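Local coordinates for protein ACDH-11, isoform b (Caenorhabditis elegans, PDB 4Y9J), which belongs to the acyl-CoA dehydrogenase family of flavoproteins and holds flavin-adenine dinucleotide within an assembly of four protein chains, at residues Pro32-Thr37 with Leu371-Ala376; Leu38-Pro43 with Ser547-Gln552; Gly151-Leu156 with Arg174-Asp179; Gly163-Ala168 with Ile294-Gly299; Leu468-Arg473 with Ser497-Leu502. All blocks are in the same frame, centred on the assembly; numbering follows the deposited sequence.

Interaction 1. Residues Pro32-Thr37 with Leu371-Ala376; sequences PILDRT and LLFEAA
L34 and T37, one turn apart at the start of helix 34-41, meet the ring and CB of F373. The nearest approach is between L34 CD1 and F373 CZ, at 3.7 Å, and the same methyl also lies 3.8 Å from F373 CE2. The two side chains cross at about a right angle, with the leucine methyl meeting the ring obliquely at CZ and CE2. The first torsion of L34 (chi1 -173°) sets CG opposite the backbone N and carries the branch to the phenyl group. Nearer the root of the ring, T37 CG2 rests 4.2 Å from F373 CB. That methyl is oriented by the other branch of the threonine, because T37 OG1 donates to I33 O at 2.6 Å from above the carbonyl plane. The backbone T37 N also donates to I33 O, at 3.0 Å, so one oxygen at the N-cap residue takes both bonds. The contact is buried and apolar. It joins the AidB-type N-terminal region to helix 352-383 of the acyl-CoA dehydrogenase C-terminal domain, with L372 facing helix 304-338, A375 facing helix 389-419 and T37 touching H543 of helix 524-545.

Interaction 2. Residues Leu38-Pro43 with Ser547-Gln552; sequences LRRLLP and SSVANQ
R40 and V549 make most of this surface contact, in which the last turn of helix 34-41, from the AidB-type N-terminal region, meets the loop joining helices 524-545 and 552-563 in the additional C-terminal helical region. The arginine can be followed outward. Its CB stays 5.0 Å from V549 CG2 and serves mainly to launch the chain. CG then comes down on the valine, 3.5 Å from V549 CG2 and 4.1 Å from V549 CG1, so it spans both methyls. CD keeps to one of them, 3.6 Å from V549 CG2, as the chain runs across the isopropyl group at roughly a right angle. The chain bends about the CG-CD bond (chi3 68°), which turns NE and the head group away from the valine to the acidic residues around the end of helix 524-545. There R40 NE forms a salt bridge with D546 OD2, and R40 NH2 forms a second one with D542 OD2. The guanidinium is thus held at two of its nitrogens while the methylenes below it supply the hydrophobic surface. Within the loop S548 OG hydrogen-bonds to D546 OD1, and the side chain of N551, at the N-cap of helix 552-563, caps a backbone N of that helix. V549 has a further, lighter neighbour on the helix, since its other methyl, CG1, lies 4.4 Å from R39 CB.

Interaction 3. Residues Gly151-Leu156 with Arg174-Asp179; sequences GAVKTL and RLRSRD
Just before A152 and V153, which pack against L175, the carbonyl oxygen of G151 accepts two bonds from T155. The shorter is from T155 OG1, at 2.8 Å, and the other is the helical bond from T155 N, at 2.9 Å. They reach G151 O from opposite faces of its plane, and the hydroxyl is bonded within its own helix, 143-158. Across the contact everything is apolar. V153 CG2 lies 3.6 Å from L175 CB, and the two side chains slide past each other in opposite directions. With V153 CG1 opposite the backbone N (chi1 176°), CG2 is left anti to the carbonyl carbon and takes the contact, while CD1 of L175 reaches on to A152 CB at 3.9 Å. On the flank, R176 CG passes 4.1 Å from V153 CG2, after which the arginine chain bends and its NH2 makes a salt bridge with D117 OD1. Beyond helix 166-175 the backbone leaves through an ST turn, in which S177 OG accepts from D179 N at 3.0 Å. The contact closes a helix-loop-helix hairpin of the N-terminal helical domain, and the side chain of A152 lies about 12 Å from the bound flavin-adenine dinucleotide. Since no hydrogen bond crosses between the two segments, the hairpin is joined here by shape and hydrophobic burial, with the T155 hydroxyl bonded inside its own helix and the R176 guanidinium to D117.

Interaction 4. Residues Gly163-Ala168 with Ile294-Gly299; sequences GKHKLA and IAERIG
H165 fills the tight part of this contact, its CE1 lying 3.9 Å from E296 CB and equally 3.9 Å from I298 CG2. The two neighbours approach differently. E296 CB sits at the ring edge, close to its plane, whereas I298 CG2 makes an off-centre CH-pi contact, 4.3 Å from the centroid of the H165 ring. The histidine gets there because its CG stands opposite the backbone N (chi1 179°), which extends the ring toward the strand. H165 is the N-cap residue of helix 166-175; the contact therefore sets the start of that helix, part of the N-terminal domain, against strand 285-298 of the mixed sheet that forms the beta domain of this fold. Packing is looser on the other side, where L167 CD2 comes no nearer than 4.4 Å to E296 CG. The glutamate chain bends at chi2, and its carboxylate, tilted 59° to the imidazole plane, hydrogen-bonds through OE1 to T214 OG1 on the adjoining strand. It does not bond to the histidine, whose NE2 remains 5.5 Å from E296 OE1. K164 and K166, flanking H165, are exposed to solvent, whereas I298, at the tight end, is buried against L254 and L156.

Interaction 5. Residues Leu468-Arg473 with Ser497-Leu502; sequences LAFGKR and SALKQL
F470 and L499 lie alongside one another and point in opposite directions, each sliding past the other between two antiparallel helices. The short helical segments run at 172° to each other with their axes 11.3 Å apart, so contact depends on side chains reaching across, one of them as far as the opposite backbone. Both residues send CG away from the backbone N (chi1 179° for F470 and 175° for L499), an orientation that extends each one toward the opposite helix. L499 forks at CG and uses both methyls. Its CD1 meets the phenyl ring obliquely, 3.9 Å from F470 CE2 and likewise 3.9 Å from F470 CD2, at the CD2-CE2 part of the ring. Its CD2 goes instead to the backbone, 3.8 Å from G471 CA, where the lack of a side chain leaves the helix surface low enough for a methyl to settle beside it. This is also where the two backbones come nearest, with G471 CA 7.2 Å from L499 CA. One turn on, L502 CD2 approaches F470 CE2 at 4.3 Å, again obliquely, so that two leucines of one helical face border a single phenyl group. The contact is held by hydrocarbon surfaces alone, with no hydrogen bond between the segments. It pairs helix 466-478 with helix 486-512 in the additional C-terminal helical region. On the inner side F470 also packs on I531 and I534 of helix 524-545 and on M394 of helix 389-419, while A498 leans on I534 as well.

How the interactions relate
Interactions 1 and 2 share helix 34-41, their centres 10 Å apart, and F373 of the first touches L38 and L41 of the second. Interactions 3 and 4 share helix 166-175, their centres 14 Å apart, and meet where L156 packs on I298. In each pair the segments alternate along the chain. Interactions 1, 3 and 4 all close before interaction 5 opens, whereas interaction 2 spans it. Interaction 4, on the beta domain, is remote from interaction 2, their centres about 44 Å apart. Helix 352-383 carries both F373, which touches helix 34-41, and E374, salt-bridged to R473 of interaction 5, and so ties the N-terminal region to the last helical region.

Interaction 1. Residues Pro32-Thr37 with Leu371-Ala376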
# COMPACT_ATOMS: atom_id res chain seq x y z
N PRO B 32 6.46 -7.32 39.28
CA PRO B 32 6.52 -8.21 40.43
C PRO B 32 7.81 -8.19 41.22
O PRO B 32 7.75 -8.22 42.43
CB PRO B 32 6.33 -9.58 39.79
CG PRO B 32 5.40 -9.32 38.66
CD PRO B 32 5.89 -8.02 38.11
N ILE B 33 8.97 -8.16 40.57
CA ILE B 33 10.22 -8.28 41.29
C ILE B 33 11.32 -7.27 41.07
O ILE B 33 12.28 -7.29 41.80
CB ILE B 33 10.95 -9.62 41.06
CG1 ILE B 33 11.29 -9.82 39.62
CG2 ILE B 33 10.22 -10.81 41.66
CD1 ILE B 33 12.38 -10.87 39.51
N LEU B 34 11.20 -6.41 40.06
CA LEU B 34 12.23 -5.40 39.79
C LEU B 34 12.63 -4.52 40.97
O LEU B 34 13.82 -4.36 41.25
CB LEU B 34 11.75 -4.49 38.65
CG LEU B 34 12.81 -3.51 38.19
CD1 LEU B 34 14.12 -4.22 37.90
CD2 LEU B 34 12.23 -2.83 36.97
N ASP B 35 11.66 -3.89 41.61
CA ASP B 35 11.96 -3.00 42.71
C ASP B 35 12.58 -3.80 43.90
O ASP B 35 13.55 -3.34 44.49
CB ASP B 35 10.70 -2.26 43.16
CG ASP B 35 10.95 -1.27 44.34
OD1 ASP B 35 11.57 -0.19 44.13
OD2 ASP B 35 10.49 -1.58 45.47
N ARG B 36 12.00 -4.96 44.26
CA ARG B 36 12.57 -5.80 45.34
C ARG B 36 14.02 -6.17 45.05
O ARG B 36 14.83 -6.16 45.94
CB ARG B 36 11.72 -7.05 45.62
CG ARG B 36 10.40 -6.76 46.33
CD ARG B 36 9.82 -7.95 47.07
NE ARG B 36 9.55 -9.18 46.29
CZ ARG B 36 8.56 -9.33 45.42
NH1 ARG B 36 7.71 -8.35 45.15
NH2 ARG B 36 8.41 -10.50 44.78
N THR B 37 14.34 -6.45 43.78
CA THR B 37 15.66 -6.87 43.35
C THR B 37 16.65 -5.74 43.43
O THR B 37 17.78 -5.94 43.91
CB THR B 37 15.60 -7.37 41.90
OG1 THR B 37 14.66 -8.43 41.83
CG2 THR B 37 16.97 -7.83 41.41
N LEU B 371 18.86 -13.83 36.72
CA LEU B 371 20.06 -14.13 35.97
C LEU B 371 20.51 -12.87 35.25
O LEU B 371 21.70 -12.61 35.18
CB LEU B 371 19.84 -15.30 35.01
CG LEU B 371 21.02 -16.05 34.34
CD1 LEU B 371 21.81 -16.81 35.37
CD2 LEU B 371 20.56 -17.02 33.24
N LEU B 372 19.56 -12.12 34.66
CA LEU B 372 19.87 -10.88 33.98
C LEU B 372 20.55 -9.88 34.89
O LEU B 372 21.52 -9.22 34.49
CB LEU B 372 18.61 -10.24 33.46
CG LEU B 372 18.74 -8.81 32.93
CD1 LEU B 372 19.68 -8.73 31.73
CD2 LEU B 372 17.35 -8.27 32.58
N PHE B 373 20.01 -9.73 36.10
CA PHE B 373 20.59 -8.77 37.05
C PHE B 373 21.91 -9.25 37.65
O PHE B 373 22.77 -8.45 37.92
CB PHE B 373 19.54 -8.31 38.08
CG PHE B 373 18.69 -7.23 37.52
CD1 PHE B 373 19.19 -5.93 37.45
CD2 PHE B 373 17.48 -7.51 36.93
CE1 PHE B 373 18.46 -4.92 36.81
CE2 PHE B 373 16.75 -6.51 36.27
CZ PHE B 373 17.25 -5.21 36.23
N GLU B 374 22.11 -10.57 37.76
CA GLU B 374 23.43 -11.12 38.11
C GLU B 374 24.44 -10.80 36.99
O GLU B 374 25.56 -10.42 37.25
CB GLU B 374 23.34 -12.64 38.29
CG GLU B 374 24.69 -13.36 38.42
CD GLU B 374 25.32 -13.24 39.78
OE1 GLU B 374 24.82 -12.43 40.60
OE2 GLU B 374 26.33 -13.93 40.03
N ALA B 375 24.02 -10.89 35.73
CA ALA B 375 24.91 -10.43 34.61
C ALA B 375 25.25 -8.90 34.69
O ALA B 375 26.38 -8.51 34.49
CB ALA B 375 24.30 -10.81 33.27
N ALA B 376 24.26 -8.05 34.97
CA ALA B 376 24.44 -6.61 35.13
C ALA B 376 25.39 -6.30 36.28
O ALA B 376 26.27 -5.47 36.14
CB ALA B 376 23.10 -5.95 35.41

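Interaction 2. Residues Leu38-Pro43 with Ser547-Gln552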
# COMPACT_ATOMS: atom_id res chain seq x y z
N LEU B 38 16.24 -4.53 43.02
CA LEU B 38 17.09 -3.35 43.14
C LEU B 38 17.39 -2.98 44.61
O LEU B 38 18.51 -2.57 44.98
CB LEU B 38 16.48 -2.11 42.42
CG LEU B 38 16.23 -2.27 40.92
CD1 LEU B 38 15.65 -0.97 40.34
CD2 LEU B 38 17.49 -2.78 40.22
N ARG B 39 16.38 -3.07 45.45
CA ARG B 39 16.59 -2.91 46.89
C ARG B 39 17.69 -3.81 47.46
O ARG B 39 18.39 -3.40 48.34
CB ARG B 39 15.32 -3.24 47.66
CG ARG B 39 14.26 -2.16 47.67
CD ARG B 39 13.04 -2.65 48.42
NE ARG B 39 12.03 -1.61 48.37
CZ ARG B 39 12.04 -0.53 49.16
NH1 ARG B 39 12.97 -0.38 50.10
NH2 ARG B 39 11.09 0.39 49.02
N ARG B 40 17.81 -5.04 46.98
CA ARG B 40 18.82 -5.98 47.47
C ARG B 40 20.18 -5.70 46.93
O ARG B 40 21.15 -5.88 47.61
CB ARG B 40 18.50 -7.39 47.02
CG ARG B 40 17.23 -7.89 47.63
CD ARG B 40 17.02 -9.36 47.28
NE ARG B 40 18.06 -10.14 47.96
CZ ARG B 40 19.01 -10.86 47.36
NH1 ARG B 40 19.05 -10.98 46.01
NH2 ARG B 40 19.89 -11.49 48.15
N LEU B 41 20.25 -5.35 45.65
CA LEU B 41 21.54 -5.23 44.95
C LEU B 41 22.24 -3.91 45.14
O LEU B 41 23.44 -3.86 45.08
CB LEU B 41 21.36 -5.49 43.45
CG LEU B 41 20.86 -6.88 43.09
CD1 LEU B 41 20.59 -7.03 41.59
CD2 LEU B 41 21.86 -7.92 43.54
N LEU B 42 21.49 -2.84 45.35
CA LEU B 42 22.03 -1.51 45.43
C LEU B 42 22.13 -1.02 46.87
O LEU B 42 21.26 -1.28 47.69
CB LEU B 42 21.16 -0.52 44.71
CG LEU B 42 20.96 -0.76 43.21
CD1 LEU B 42 19.91 0.23 42.70
CD2 LEU B 42 22.25 -0.59 42.41
N PRO B 43 23.17 -0.25 47.16
CA PRO B 43 23.31 0.47 48.43
C PRO B 43 22.11 1.40 48.63
O PRO B 43 21.62 1.94 47.63
CB PRO B 43 24.57 1.30 48.25
CG PRO B 43 25.23 0.84 47.01
CD PRO B 43 24.26 0.04 46.21
N SER B 547 15.07 -12.19 54.10
CA SER B 547 13.81 -11.89 54.78
C SER B 547 13.58 -10.40 54.84
O SER B 547 12.49 -9.96 55.13
CB SER B 547 13.80 -12.43 56.20
OG SER B 547 14.68 -11.64 56.99
N SER B 548 14.59 -9.60 54.56
CA SER B 548 14.40 -8.17 54.57
C SER B 548 13.53 -7.69 53.42
O SER B 548 12.91 -6.63 53.55
CB SER B 548 15.75 -7.46 54.51
OG SER B 548 16.21 -7.50 53.17
N VAL B 549 13.48 -8.43 52.29
CA VAL B 549 12.67 -7.98 51.15
C VAL B 549 11.74 -9.07 50.61
O VAL B 549 10.69 -8.74 50.07
CB VAL B 549 13.51 -7.36 49.97
CG1 VAL B 549 14.69 -6.54 50.49
CG2 VAL B 549 14.01 -8.42 49.01
N ALA B 550 12.10 -10.33 50.78
CA ALA B 550 11.36 -11.43 50.17
C ALA B 550 9.92 -11.43 50.67
O ALA B 550 9.70 -11.12 51.84
CB ALA B 550 12.03 -12.75 50.54
N ASN B 551 8.95 -11.76 49.82
CA ASN B 551 7.61 -12.12 50.32
C ASN B 551 7.35 -13.62 50.06
O ASN B 551 8.18 -14.32 49.49
CB ASN B 551 6.53 -11.24 49.69
CG ASN B 551 6.49 -11.36 48.19
OD1 ASN B 551 6.72 -12.44 47.64
ND2 ASN B 551 6.25 -10.26 47.50
N GLN B 552 6.18 -14.09 50.46
CA GLN B 552 5.82 -15.51 50.35
C GLN B 552 5.90 -16.00 48.89
O GLN B 552 6.37 -17.11 48.63
CB GLN B 552 4.44 -15.76 50.95
CG GLN B 552 4.04 -17.23 51.04
CD GLN B 552 5.02 -18.04 51.87
OE1 GLN B 552 5.65 -17.51 52.74
NE2 GLN B 552 5.17 -19.30 51.56

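Interaction 3. Residues Gly151-Leu156 with Arg174-Asp179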
# COMPACT_ATOMS: atom_id res chain seq x y z
N GLY B 151 27.43 -1.21 22.81
CA GLY B 151 28.48 -2.13 22.41
C GLY B 151 29.63 -1.42 21.72
O GLY B 151 30.79 -1.77 21.96
N ALA B 152 29.32 -0.41 20.91
CA ALA B 152 30.32 0.40 20.27
C ALA B 152 31.16 1.18 21.27
O ALA B 152 32.39 1.25 21.13
CB ALA B 152 29.67 1.41 19.29
N VAL B 153 30.49 1.83 22.22
CA VAL B 153 31.23 2.55 23.29
C VAL B 153 32.19 1.61 24.03
O VAL B 153 33.37 1.95 24.23
CB VAL B 153 30.32 3.20 24.29
CG1 VAL B 153 31.14 3.82 25.39
CG2 VAL B 153 29.42 4.27 23.62
N LYS B 154 31.69 0.43 24.42
CA LYS B 154 32.49 -0.52 25.14
C LYS B 154 33.67 -0.95 24.30
O LYS B 154 34.78 -1.10 24.79
CB LYS B 154 31.63 -1.74 25.49
CG LYS B 154 32.38 -2.82 26.26
CD LYS B 154 32.75 -2.34 27.63
CE LYS B 154 33.46 -3.49 28.35
NZ LYS B 154 32.93 -3.73 29.71
N THR B 155 33.41 -1.24 23.02
CA THR B 155 34.46 -1.69 22.14
C THR B 155 35.53 -0.64 21.98
O THR B 155 36.74 -0.89 22.14
CB THR B 155 33.87 -2.03 20.77
OG1 THR B 155 32.97 -3.12 20.91
CG2 THR B 155 34.95 -2.39 19.76
N LEU B 156 35.13 0.58 21.67
CA LEU B 156 36.09 1.61 21.39
C LEU B 156 36.91 2.02 22.64
O LEU B 156 38.14 2.21 22.57
CB LEU B 156 35.43 2.82 20.75
CG LEU B 156 34.77 2.57 19.38
CD1 LEU B 156 34.08 3.87 18.94
CD2 LEU B 156 35.81 2.16 18.35
N ARG B 174 29.86 11.30 21.47
CA ARG B 174 28.50 11.40 20.90
C ARG B 174 27.59 10.25 21.18
O ARG B 174 26.45 10.47 21.46
CB ARG B 174 28.60 11.65 19.42
CG ARG B 174 29.34 12.98 19.30
CD ARG B 174 29.41 13.50 17.91
NE ARG B 174 28.15 14.10 17.55
CZ ARG B 174 27.99 15.03 16.60
NH1 ARG B 174 29.03 15.46 15.91
NH2 ARG B 174 26.78 15.45 16.32
N LEU B 175 28.12 9.04 21.11
CA LEU B 175 27.35 7.88 21.47
C LEU B 175 26.85 7.95 22.91
O LEU B 175 25.74 7.45 23.19
CB LEU B 175 28.12 6.58 21.23
CG LEU B 175 28.56 6.31 19.78
CD1 LEU B 175 29.67 5.26 19.70
CD2 LEU B 175 27.40 5.88 18.90
N ARG B 176 27.65 8.52 23.83
CA ARG B 176 27.24 8.68 25.23
C ARG B 176 26.46 9.96 25.53
O ARG B 176 26.10 10.20 26.66
CB ARG B 176 28.52 8.78 26.12
CG ARG B 176 29.36 7.56 26.13
CD ARG B 176 30.72 7.86 26.78
NE ARG B 176 30.56 8.27 28.17
CZ ARG B 176 31.55 8.66 28.98
NH1 ARG B 176 32.81 8.76 28.52
NH2 ARG B 176 31.25 9.03 30.23
N SER B 177 26.26 10.86 24.57
CA SER B 177 25.66 12.13 24.91
C SER B 177 24.21 12.08 25.29
O SER B 177 23.41 11.32 24.72
CB SER B 177 25.78 13.04 23.74
OG SER B 177 25.25 14.31 24.01
N ARG B 178 23.86 12.90 26.26
CA ARG B 178 22.44 13.08 26.65
C ARG B 178 21.75 14.18 25.84
O ARG B 178 20.56 14.39 25.98
CB ARG B 178 22.34 13.35 28.16
CG ARG B 178 22.84 12.16 28.97
CD ARG B 178 22.57 12.14 30.48
NE ARG B 178 21.14 11.93 30.77
CZ ARG B 178 20.62 11.26 31.81
NH1 ARG B 178 21.38 10.56 32.68
NH2 ARG B 178 19.29 11.25 31.95
N ASP B 179 22.52 14.90 25.03
CA ASP B 179 22.02 15.99 24.17
C ASP B 179 21.44 15.40 22.88
O ASP B 179 22.17 14.96 21.99
CB ASP B 179 23.14 16.97 23.83
CG ASP B 179 22.64 18.21 23.12
OD1 ASP B 179 21.56 18.25 22.50
OD2 ASP B 179 23.35 19.19 23.19

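Interaction 4. Residues Gly163-Ala168 with Ile294-Gly299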
# COMPACT_ATOMS: atom_id res chain seq x y z
N GLY B 163 40.78 9.32 23.44
CA GLY B 163 41.81 10.31 23.68
C GLY B 163 42.98 10.18 22.73
O GLY B 163 43.86 10.97 22.76
N LYS B 164 42.98 9.14 21.93
CA LYS B 164 44.05 8.86 21.00
C LYS B 164 43.60 8.92 19.55
O LYS B 164 44.24 9.46 18.70
CB LYS B 164 44.51 7.43 21.23
CG LYS B 164 45.62 7.07 20.26
CD LYS B 164 45.92 5.60 20.29
CE LYS B 164 46.87 5.27 21.41
NZ LYS B 164 46.39 3.99 22.01
N HIS B 165 42.49 8.28 19.27
CA HIS B 165 42.08 8.08 17.89
C HIS B 165 41.00 9.07 17.62
O HIS B 165 40.05 9.14 18.38
CB HIS B 165 41.53 6.67 17.80
CG HIS B 165 41.04 6.32 16.45
ND1 HIS B 165 41.77 5.56 15.56
CD2 HIS B 165 39.89 6.63 15.82
CE1 HIS B 165 41.08 5.41 14.45
NE2 HIS B 165 39.95 6.08 14.58
N LYS B 166 41.11 9.82 16.55
CA LYS B 166 40.23 10.95 16.29
C LYS B 166 38.73 10.59 16.16
O LYS B 166 37.89 11.07 16.92
CB LYS B 166 40.73 11.60 15.02
CG LYS B 166 40.05 12.90 14.61
CD LYS B 166 40.77 13.41 13.34
CE LYS B 166 40.46 14.86 13.03
NZ LYS B 166 39.11 14.90 12.46
N LEU B 167 38.40 9.70 15.24
CA LEU B 167 37.01 9.32 15.04
C LEU B 167 36.44 8.55 16.26
O LEU B 167 35.32 8.80 16.70
CB LEU B 167 36.84 8.51 13.74
CG LEU B 167 35.39 8.10 13.39
CD1 LEU B 167 34.48 9.33 13.29
CD2 LEU B 167 35.29 7.25 12.12
N ALA B 168 37.24 7.66 16.85
CA ALA B 168 36.76 6.84 17.95
C ALA B 168 36.45 7.73 19.14
O ALA B 168 35.52 7.48 19.87
CB ALA B 168 37.78 5.78 18.28
N ILE B 294 35.05 4.70 3.06
CA ILE B 294 36.25 5.07 3.83
C ILE B 294 36.11 4.70 5.30
O ILE B 294 35.13 5.10 5.98
CB ILE B 294 36.54 6.56 3.65
CG1 ILE B 294 36.72 6.79 2.16
CG2 ILE B 294 37.83 6.95 4.37
CD1 ILE B 294 36.83 8.24 1.76
N ALA B 295 37.08 3.94 5.79
CA ALA B 295 37.02 3.39 7.10
C ALA B 295 38.40 3.39 7.78
O ALA B 295 39.45 3.23 7.11
CB ALA B 295 36.49 1.98 7.03
N GLU B 296 38.38 3.46 9.11
CA GLU B 296 39.64 3.49 9.92
C GLU B 296 39.87 2.16 10.62
O GLU B 296 38.97 1.65 11.28
CB GLU B 296 39.55 4.59 10.95
CG GLU B 296 39.12 5.95 10.48
CD GLU B 296 39.91 6.52 9.34
OE1 GLU B 296 41.09 6.14 9.18
OE2 GLU B 296 39.37 7.41 8.62
N ARG B 297 41.03 1.55 10.43
CA ARG B 297 41.33 0.29 11.08
C ARG B 297 41.57 0.52 12.56
O ARG B 297 42.36 1.37 12.91
CB ARG B 297 42.61 -0.37 10.54
CG ARG B 297 42.81 -1.80 11.09
CD ARG B 297 44.25 -2.26 11.36
NE ARG B 297 45.21 -1.17 11.51
CZ ARG B 297 45.91 -0.88 12.59
NH1 ARG B 297 45.86 -1.59 13.71
NH2 ARG B 297 46.73 0.13 12.54
N ILE B 298 40.99 -0.34 13.40
CA ILE B 298 41.15 -0.26 14.86
C ILE B 298 41.41 -1.66 15.41
O ILE B 298 41.04 -2.68 14.85
CB ILE B 298 39.90 0.39 15.54
CG1 ILE B 298 38.66 -0.44 15.29
CG2 ILE B 298 39.75 1.83 15.09
CD1 ILE B 298 37.44 -0.01 16.08
N GLY B 299 42.14 -1.70 16.51
CA GLY B 299 42.67 -2.95 16.98
C GLY B 299 43.78 -3.46 16.07
O GLY B 299 44.10 -2.90 15.05

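Interaction 5. Residues Leu468-Arg473 with Ser497-Leu502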
# COMPACT_ATOMS: atom_id res chain seq x y z
N LEU B 468 34.77 -25.25 38.15
CA LEU B 468 35.05 -25.01 39.57
C LEU B 468 34.48 -23.66 40.07
O LEU B 468 33.79 -23.56 41.13
CB LEU B 468 36.56 -24.99 39.80
CG LEU B 468 36.92 -24.67 41.24
CD1 LEU B 468 36.43 -25.77 42.17
CD2 LEU B 468 38.44 -24.45 41.45
N ALA B 469 34.79 -22.64 39.28
CA ALA B 469 34.30 -21.29 39.54
C ALA B 469 32.78 -21.22 39.62
O ALA B 469 32.22 -20.60 40.53
CB ALA B 469 34.79 -20.36 38.44
N PHE B 470 32.11 -21.87 38.66
CA PHE B 470 30.68 -21.92 38.70
C PHE B 470 30.20 -22.58 39.99
O PHE B 470 29.28 -22.07 40.65
CB PHE B 470 30.19 -22.69 37.47
CG PHE B 470 28.69 -22.84 37.38
CD1 PHE B 470 27.87 -21.74 37.45
CD2 PHE B 470 28.12 -24.12 37.19
CE1 PHE B 470 26.49 -21.90 37.32
CE2 PHE B 470 26.75 -24.28 37.10
CZ PHE B 470 25.94 -23.15 37.15
N GLY B 471 30.83 -23.71 40.35
CA GLY B 471 30.49 -24.42 41.59
C GLY B 471 30.65 -23.50 42.84
O GLY B 471 29.80 -23.48 43.79
N LYS B 472 31.74 -22.74 42.84
CA LYS B 472 31.98 -21.74 43.91
C LYS B 472 30.90 -20.67 43.99
O LYS B 472 30.39 -20.40 45.09
CB LYS B 472 33.32 -21.05 43.72
CG LYS B 472 34.46 -21.97 44.02
CD LYS B 472 35.78 -21.29 43.85
CE LYS B 472 36.83 -22.30 44.27
NZ LYS B 472 38.16 -21.70 44.07
N ARG B 473 30.54 -20.08 42.84
CA ARG B 473 29.43 -19.10 42.80
C ARG B 473 28.10 -19.71 43.32
O ARG B 473 27.42 -19.14 44.20
CB ARG B 473 29.29 -18.48 41.39
CG ARG B 473 28.22 -17.39 41.24
CD ARG B 473 28.45 -16.22 42.18
NE ARG B 473 27.38 -15.22 42.15
CZ ARG B 473 26.88 -14.63 43.23
NH1 ARG B 473 27.30 -14.93 44.42
NH2 ARG B 473 25.94 -13.71 43.13
N SER B 497 22.40 -31.17 43.79
CA SER B 497 22.32 -32.46 43.07
C SER B 497 22.55 -32.27 41.56
O SER B 497 23.29 -33.04 40.94
CB SER B 497 20.94 -33.07 43.26
OG SER B 497 20.93 -34.35 42.68
N ALA B 498 21.92 -31.25 41.02
CA ALA B 498 22.05 -30.97 39.59
C ALA B 498 23.47 -30.51 39.29
O ALA B 498 24.06 -30.91 38.29
CB ALA B 498 21.03 -29.94 39.15
N LEU B 499 24.04 -29.71 40.18
CA LEU B 499 25.39 -29.26 39.97
C LEU B 499 26.33 -30.46 40.04
O LEU B 499 27.21 -30.60 39.22
CB LEU B 499 25.79 -28.23 41.03
CG LEU B 499 27.26 -27.80 40.91
CD1 LEU B 499 27.62 -27.14 39.60
CD2 LEU B 499 27.54 -26.85 42.04
N LYS B 500 26.11 -31.35 40.99
CA LYS B 500 27.05 -32.49 41.18
C LYS B 500 27.01 -33.43 39.97
O LYS B 500 28.03 -33.84 39.42
CB LYS B 500 26.73 -33.25 42.43
CG LYS B 500 27.85 -34.17 42.67
CD LYS B 500 27.48 -35.15 43.74
CE LYS B 500 28.68 -36.02 43.99
NZ LYS B 500 29.20 -35.82 45.36
N GLN B 501 25.79 -33.64 39.49
CA GLN B 501 25.60 -34.44 38.28
C GLN B 501 26.21 -33.84 37.01
O GLN B 501 26.84 -34.56 36.27
CB GLN B 501 24.11 -34.75 38.09
CG GLN B 501 23.80 -35.58 36.83
CD GLN B 501 24.37 -37.00 36.82
OE1 GLN B 501 23.89 -37.84 36.08
NE2 GLN B 501 25.39 -37.25 37.61
N LEU B 502 26.07 -32.53 36.79
CA LEU B 502 26.74 -31.87 35.68
C LEU B 502 28.27 -32.00 35.72
O LEU B 502 28.94 -32.27 34.72
CB LEU B 502 26.38 -30.38 35.70
CG LEU B 502 27.12 -29.45 34.75
CD1 LEU B 502 26.76 -29.78 33.29
CD2 LEU B 502 26.72 -28.01 35.03